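Local coordinates for protein putative pyridoxal phosphate-dependent transferase (Clostridium difficile, PDB 4DQ6) that is a putative pyridoxal phosphate-dependent transferase of the class I and II aminotransferase family and holds pyridoxal-5'-phosphate in its pocket, at residues Ile345-Leu354 with Ala382-Asn391. Numbering follows the deposited sequence.
Sequences ILVQKGKVAL and ALIRIKNAIN
Ala389 sets its methyl against the last turn of helix 339-350, with CB 3.6 Å from Ile345 O and close to Gly350 N. Gly350, having no side chain, lets the backbones close to 4.2 Å between the CA atoms of Gly350 and Ala389. The short helical segments run nearly perpendicular (99°) with their axes 8.0 Å apart. On the inner side the contact is apolar: Leu346 brings CD2 to 3.9 Å from Ala389 CB, while Ile386 crosses Val352 at about a right angle and meets Leu354 CD1 with its own CD1. Ile370 and Gln368 of strand 367-371, in the small antiparallel sheet, border this cluster, consistent with the C-terminal domain of such PLP enzymes.

The outer side is polar. Arg385, extended from CG to NE, lays CB, CG and CD alongside Gly350 O (nearest CB, 3.2 Å) and donates NH1 to Lys351 O at 2.9 Å; the acceptor lies in the guanidinium plane. Lys349 sets off with CG opposite its backbone N (chi1 -164°) and bends at its last torsion, so that NZ donates a hydrogen bond to Asn388 O (2.8 Å) from above its carbonyl plane. A long salt bridge of 3.5 Å joins NZ to OXT of the C-terminal Asn391, and a water bridges the same pair. Another water links Gly350 O to Asn388 ND2. The C-terminal helix is thus joined to helix 339-350 by close apolar contact inside and by charged, hydrated links outside, where the lysine probably offsets the terminal carboxylate's charge.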
ATOM      1  N   ILE A 345     -33.242  -4.232  15.361  1.00 28.16           N
ATOM      2  CA  ILE A 345     -33.670  -3.239  16.352  1.00 28.90           C
ATOM      3  C   ILE A 345     -32.554  -2.254  16.697  1.00 26.82           C
ATOM      4  O   ILE A 345     -32.816  -1.118  16.942  1.00 26.64           O
ATOM      5  CB  ILE A 345     -34.272  -3.807  17.654  1.00 30.34           C
ATOM      6  CG1 ILE A 345     -33.290  -4.716  18.413  1.00 30.76           C
ATOM      7  CG2 ILE A 345     -35.623  -4.449  17.390  1.00 33.26           C
ATOM      8  CD1 ILE A 345     -33.911  -5.300  19.690  1.00 35.82           C
ATOM      9  N   LEU A 346     -31.295  -2.692  16.697  1.00 24.58           N
ATOM     10  CA  LEU A 346     -30.212  -1.737  16.992  1.00 23.81           C
ATOM     11  C   LEU A 346     -30.148  -0.664  15.902  1.00 22.66           C
ATOM     12  O   LEU A 346     -29.999   0.523  16.187  1.00 22.27           O
ATOM     13  CB  LEU A 346     -28.882  -2.496  17.092  1.00 22.91           C
ATOM     14  CG  LEU A 346     -28.735  -3.339  18.360  1.00 24.91           C
ATOM     15  CD1 LEU A 346     -27.593  -4.392  18.253  1.00 24.48           C
ATOM     16  CD2 LEU A 346     -28.478  -2.385  19.517  1.00 24.40           C
ATOM     17  N   VAL A 347     -30.241  -1.097  14.638  1.00 22.89           N
ATOM     18  CA  VAL A 347     -30.193  -0.154  13.509  1.00 23.55           C
ATOM     19  C   VAL A 347     -31.477   0.693  13.395  1.00 24.53           C
ATOM     20  O   VAL A 347     -31.399   1.904  13.292  1.00 25.79           O
ATOM     21  CB  VAL A 347     -29.928  -0.845  12.159  1.00 24.01           C
ATOM     22  CG1 VAL A 347     -30.034   0.187  11.036  1.00 24.15           C
ATOM     23  CG2 VAL A 347     -28.571  -1.538  12.163  1.00 24.58           C
ATOM     24  N   GLN A 348     -32.640   0.033  13.424  1.00 24.93           N
ATOM     25  CA  GLN A 348     -33.918   0.678  13.093  1.00 26.28           C
ATOM     26  C   GLN A 348     -34.427   1.506  14.248  1.00 26.50           C
ATOM     27  O   GLN A 348     -34.894   2.636  14.059  1.00 26.68           O
ATOM     28  CB  GLN A 348     -34.950  -0.378  12.694  1.00 28.16           C
ATOM     29  CG  GLN A 348     -34.554  -1.067  11.409  1.00 28.83           C
ATOM     30  CD  GLN A 348     -35.273  -2.379  11.130  1.00 29.44           C
ATOM     31  OE1 GLN A 348     -36.294  -2.712  11.735  1.00 30.37           O
ATOM     32  NE2 GLN A 348     -34.697  -3.158  10.202  1.00 31.77           N
ATOM     33  N   LYS A 349     -34.358   0.941  15.449  1.00 25.51           N
ATOM     34  CA  LYS A 349     -34.863   1.577  16.662  1.00 26.45           C
ATOM     35  C   LYS A 349     -33.815   2.344  17.441  1.00 26.25           C
ATOM     36  O   LYS A 349     -34.010   3.488  17.780  1.00 25.35           O
ATOM     37  CB  LYS A 349     -35.573   0.548  17.556  1.00 27.78           C
ATOM     38  CG  LYS A 349     -36.447   1.184  18.632  1.00 29.83           C
ATOM     39  CD  LYS A 349     -37.184   0.079  19.424  1.00 30.56           C
ATOM     40  CE  LYS A 349     -38.228   0.618  20.391  1.00 33.11           C
ATOM     41  NZ  LYS A 349     -37.620   1.685  21.224  1.00 33.16           N
ATOM     42  N   GLY A 350     -32.670   1.729  17.709  1.00 24.78           N
ATOM     43  CA  GLY A 350     -31.562   2.444  18.351  1.00 24.18           C
ATOM     44  C   GLY A 350     -30.880   3.504  17.501  1.00 23.85           C
ATOM     45  O   GLY A 350     -30.413   4.512  18.014  1.00 24.14           O
ATOM     46  N   LYS A 351     -30.803   3.249  16.203  1.00 23.14           N
ATOM     47  CA  LYS A 351     -30.007   4.059  15.263  1.00 24.58           C
ATOM     48  C   LYS A 351     -28.526   4.092  15.700  1.00 22.16           C
ATOM     49  O   LYS A 351     -27.883   5.127  15.778  1.00 21.97           O
ATOM     50  CB  LYS A 351     -30.557   5.462  15.102  1.00 26.24           C
ATOM     51  CG  LYS A 351     -32.000   5.563  14.608  1.00 30.60           C
ATOM     52  CD  LYS A 351     -32.265   6.918  13.950  1.00 34.69           C
ATOM     53  CE  LYS A 351     -31.963   8.121  14.858  1.00 37.90           C
ATOM     54  NZ  LYS A 351     -32.128   9.495  14.246  1.00 41.24           N
ATOM     55  N   VAL A 352     -27.996   2.913  15.956  1.00 21.27           N
ATOM     56  CA  VAL A 352     -26.611   2.788  16.412  1.00 19.90           C
ATOM     57  C   VAL A 352     -25.981   1.620  15.655  1.00 19.83           C
ATOM     58  O   VAL A 352     -26.660   0.652  15.378  1.00 20.44           O
ATOM     59  CB  VAL A 352     -26.541   2.630  17.971  1.00 20.43           C
ATOM     60  CG1 VAL A 352     -27.281   1.377  18.423  1.00 21.15           C
ATOM     61  CG2 VAL A 352     -25.102   2.725  18.484  1.00 19.75           C
ATOM     62  N   ALA A 353     -24.704   1.785  15.294  1.00 18.09           N
ATOM     63  CA  ALA A 353     -23.970   0.793  14.499  1.00 17.70           C
ATOM     64  C   ALA A 353     -22.915   0.111  15.342  1.00 17.11           C
ATOM     65  O   ALA A 353     -21.920   0.684  15.673  1.00 16.89           O
ATOM     66  CB  ALA A 353     -23.333   1.495  13.308  1.00 17.95           C
ATOM     67  N   LEU A 354     -23.180  -1.141  15.710  1.00 17.86           N
ATOM     68  CA  LEU A 354     -22.232  -1.981  16.421  1.00 16.60           C
ATOM     69  C   LEU A 354     -21.758  -3.092  15.470  1.00 17.13           C
ATOM     70  O   LEU A 354     -22.379  -3.339  14.422  1.00 18.12           O
ATOM     71  CB  LEU A 354     -22.922  -2.630  17.624  1.00 16.73           C
ATOM     72  CG  LEU A 354     -23.761  -1.727  18.530  1.00 17.14           C
ATOM     73  CD1 LEU A 354     -24.314  -2.549  19.693  1.00 17.72           C
ATOM     74  CD2 LEU A 354     -22.965  -0.540  18.989  1.00 17.60           C
ATOM     75  N   ALA A 382     -24.297   6.619  22.794  1.00 17.73           N
ATOM     76  CA  ALA A 382     -24.404   5.272  22.232  1.00 17.83           C
ATOM     77  C   ALA A 382     -25.115   4.320  23.183  1.00 17.13           C
ATOM     78  O   ALA A 382     -25.995   3.605  22.783  1.00 17.74           O
ATOM     79  CB  ALA A 382     -23.039   4.725  21.900  1.00 16.77           C
ATOM     80  N   LEU A 383     -24.827   4.429  24.453  1.00 17.77           N
ATOM     81  CA  LEU A 383     -25.462   3.525  25.449  1.00 17.89           C
ATOM     82  C   LEU A 383     -26.944   3.841  25.605  1.00 18.44           C
ATOM     83  O   LEU A 383     -27.770   2.944  25.752  1.00 18.51           O
ATOM     84  CB  LEU A 383     -24.718   3.550  26.778  1.00 18.61           C
ATOM     85  CG  LEU A 383     -23.293   3.026  26.762  1.00 17.92           C
ATOM     86  CD1 LEU A 383     -22.526   3.518  27.969  1.00 20.10           C
ATOM     87  CD2 LEU A 383     -23.310   1.496  26.659  1.00 18.76           C
ATOM     88  N   ILE A 384     -27.308   5.127  25.535  1.00 18.95           N
ATOM     89  CA  ILE A 384     -28.710   5.538  25.558  1.00 20.32           C
ATOM     90  C   ILE A 384     -29.497   4.995  24.357  1.00 20.41           C
ATOM     91  O   ILE A 384     -30.613   4.472  24.502  1.00 20.83           O
ATOM     92  CB  ILE A 384     -28.831   7.062  25.603  1.00 21.73           C
ATOM     93  CG1 ILE A 384     -28.283   7.634  26.916  1.00 21.69           C
ATOM     94  CG2 ILE A 384     -30.294   7.430  25.373  1.00 22.32           C
ATOM     95  CD1 ILE A 384     -28.081   9.146  26.859  1.00 23.74           C
ATOM     96  N   ARG A 385     -28.844   4.993  23.182  1.00 19.82           N
ATOM     97  CA  ARG A 385     -29.433   4.402  21.966  1.00 21.48           C
ATOM     98  C   ARG A 385     -29.635   2.887  22.064  1.00 20.74           C
ATOM     99  O   ARG A 385     -30.682   2.354  21.666  1.00 21.51           O
ATOM    100  CB  ARG A 385     -28.624   4.788  20.706  1.00 21.50           C
ATOM    101  CG  ARG A 385     -28.735   6.281  20.369  1.00 23.14           C
ATOM    102  CD  ARG A 385     -28.080   6.636  19.015  1.00 23.81           C
ATOM    103  NE  ARG A 385     -28.225   8.074  18.780  1.00 24.84           N
ATOM    104  CZ  ARG A 385     -28.379   8.646  17.596  1.00 27.06           C
ATOM    105  NH1 ARG A 385     -28.339   7.948  16.462  1.00 27.68           N
ATOM    106  NH2 ARG A 385     -28.555   9.970  17.554  1.00 29.27           N
ATOM    107  N   ILE A 386     -28.673   2.207  22.664  1.00 19.71           N
ATOM    108  CA  ILE A 386     -28.756   0.773  22.815  1.00 20.00           C
ATOM    109  C   ILE A 386     -29.904   0.481  23.776  1.00 20.81           C
ATOM    110  O   ILE A 386     -30.745  -0.366  23.507  1.00 21.41           O
ATOM    111  CB  ILE A 386     -27.427   0.193  23.331  1.00 19.41           C
ATOM    112  CG1 ILE A 386     -26.352   0.315  22.246  1.00 19.19           C
ATOM    113  CG2 ILE A 386     -27.603  -1.260  23.724  1.00 19.99           C
ATOM    114  CD1 ILE A 386     -24.886   0.201  22.683  1.00 18.72           C
ATOM    115  N   LYS A 387     -29.991   1.231  24.864  1.00 21.09           N
ATOM    116  CA  LYS A 387     -31.104   1.047  25.836  1.00 23.04           C
ATOM    117  C   LYS A 387     -32.473   1.292  25.145  1.00 24.96           C
ATOM    118  O   LYS A 387     -33.420   0.518  25.320  1.00 25.30           O
ATOM    119  CB  LYS A 387     -30.886   1.964  27.038  1.00 24.32           C
ATOM    120  CG  LYS A 387     -31.913   1.832  28.163  1.00 27.36           C
ATOM    121  CD  LYS A 387     -31.495   2.670  29.354  1.00 29.96           C
ATOM    122  CE  LYS A 387     -31.645   4.175  29.190  1.00 34.75           C
ATOM    123  NZ  LYS A 387     -31.430   4.896  30.502  1.00 40.40           N
ATOM    124  N   ASN A 388     -32.548   2.300  24.281  1.00 26.17           N
ATOM    125  CA  ASN A 388     -33.781   2.511  23.516  1.00 27.19           C
ATOM    126  C   ASN A 388     -34.086   1.318  22.598  1.00 26.71           C
ATOM    127  O   ASN A 388     -35.225   0.869  22.506  1.00 27.77           O
ATOM    128  CB  ASN A 388     -33.692   3.769  22.668  1.00 28.82           C
ATOM    129  CG  ASN A 388     -35.019   4.090  21.978  1.00 32.11           C
ATOM    130  OD1 ASN A 388     -36.065   4.077  22.623  1.00 32.64           O
ATOM    131  ND2 ASN A 388     -34.984   4.310  20.677  1.00 32.68           N
ATOM    132  N   ALA A 389     -33.081   0.825  21.888  1.00 25.88           N
ATOM    133  CA  ALA A 389     -33.259  -0.299  21.001  1.00 25.96           C
ATOM    134  C   ALA A 389     -33.873  -1.513  21.688  1.00 26.38           C
ATOM    135  O   ALA A 389     -34.699  -2.200  21.088  1.00 26.80           O
ATOM    136  CB  ALA A 389     -31.928  -0.693  20.357  1.00 26.24           C
ATOM    137  N   ILE A 390     -33.450  -1.799  22.930  1.00 25.30           N
ATOM    138  CA  ILE A 390     -33.794  -3.084  23.549  1.00 26.87           C
ATOM    139  C   ILE A 390     -34.990  -2.973  24.489  1.00 29.13           C
ATOM    140  O   ILE A 390     -35.392  -3.972  25.096  1.00 31.28           O
ATOM    141  CB  ILE A 390     -32.575  -3.728  24.245  1.00 25.72           C
ATOM    142  CG1 ILE A 390     -32.216  -2.983  25.538  1.00 25.67           C
ATOM    143  CG2 ILE A 390     -31.412  -3.776  23.277  1.00 25.55           C
ATOM    144  CD1 ILE A 390     -31.075  -3.649  26.296  1.00 27.03           C
ATOM    145  N   ASN A 391     -35.557  -1.768  24.555  1.00 32.05           N
ATOM    146  CA  ASN A 391     -36.740  -1.427  25.355  1.00 35.14           C
ATOM    147  C   ASN A 391     -37.797  -0.834  24.435  1.00 40.71           C
ATOM    148  O   ASN A 391     -38.322  -1.543  23.572  1.00 46.45           O
ATOM    149  CB  ASN A 391     -36.355  -0.419  26.445  1.00 34.23           C
ATOM    150  CG  ASN A 391     -35.598  -1.064  27.591  1.00 34.92           C
ATOM    151  OD1 ASN A 391     -36.211  -1.678  28.451  1.00 35.94           O
ATOM    152  ND2 ASN A 391     -34.272  -0.907  27.627  1.00 33.07           N
ATOM    153  OXT ASN A 391     -38.123   0.369  24.473  1.00 47.83           O
TER
HETATM  154  O   HOH W   1     -37.831   4.479  19.432  1.00 44.52           O
HETATM  155  O   HOH W   2     -39.994   2.030  23.256  1.00 52.25           O
HETATM  156  O   HOH W   3     -32.328   5.465  19.832  1.00 38.21           O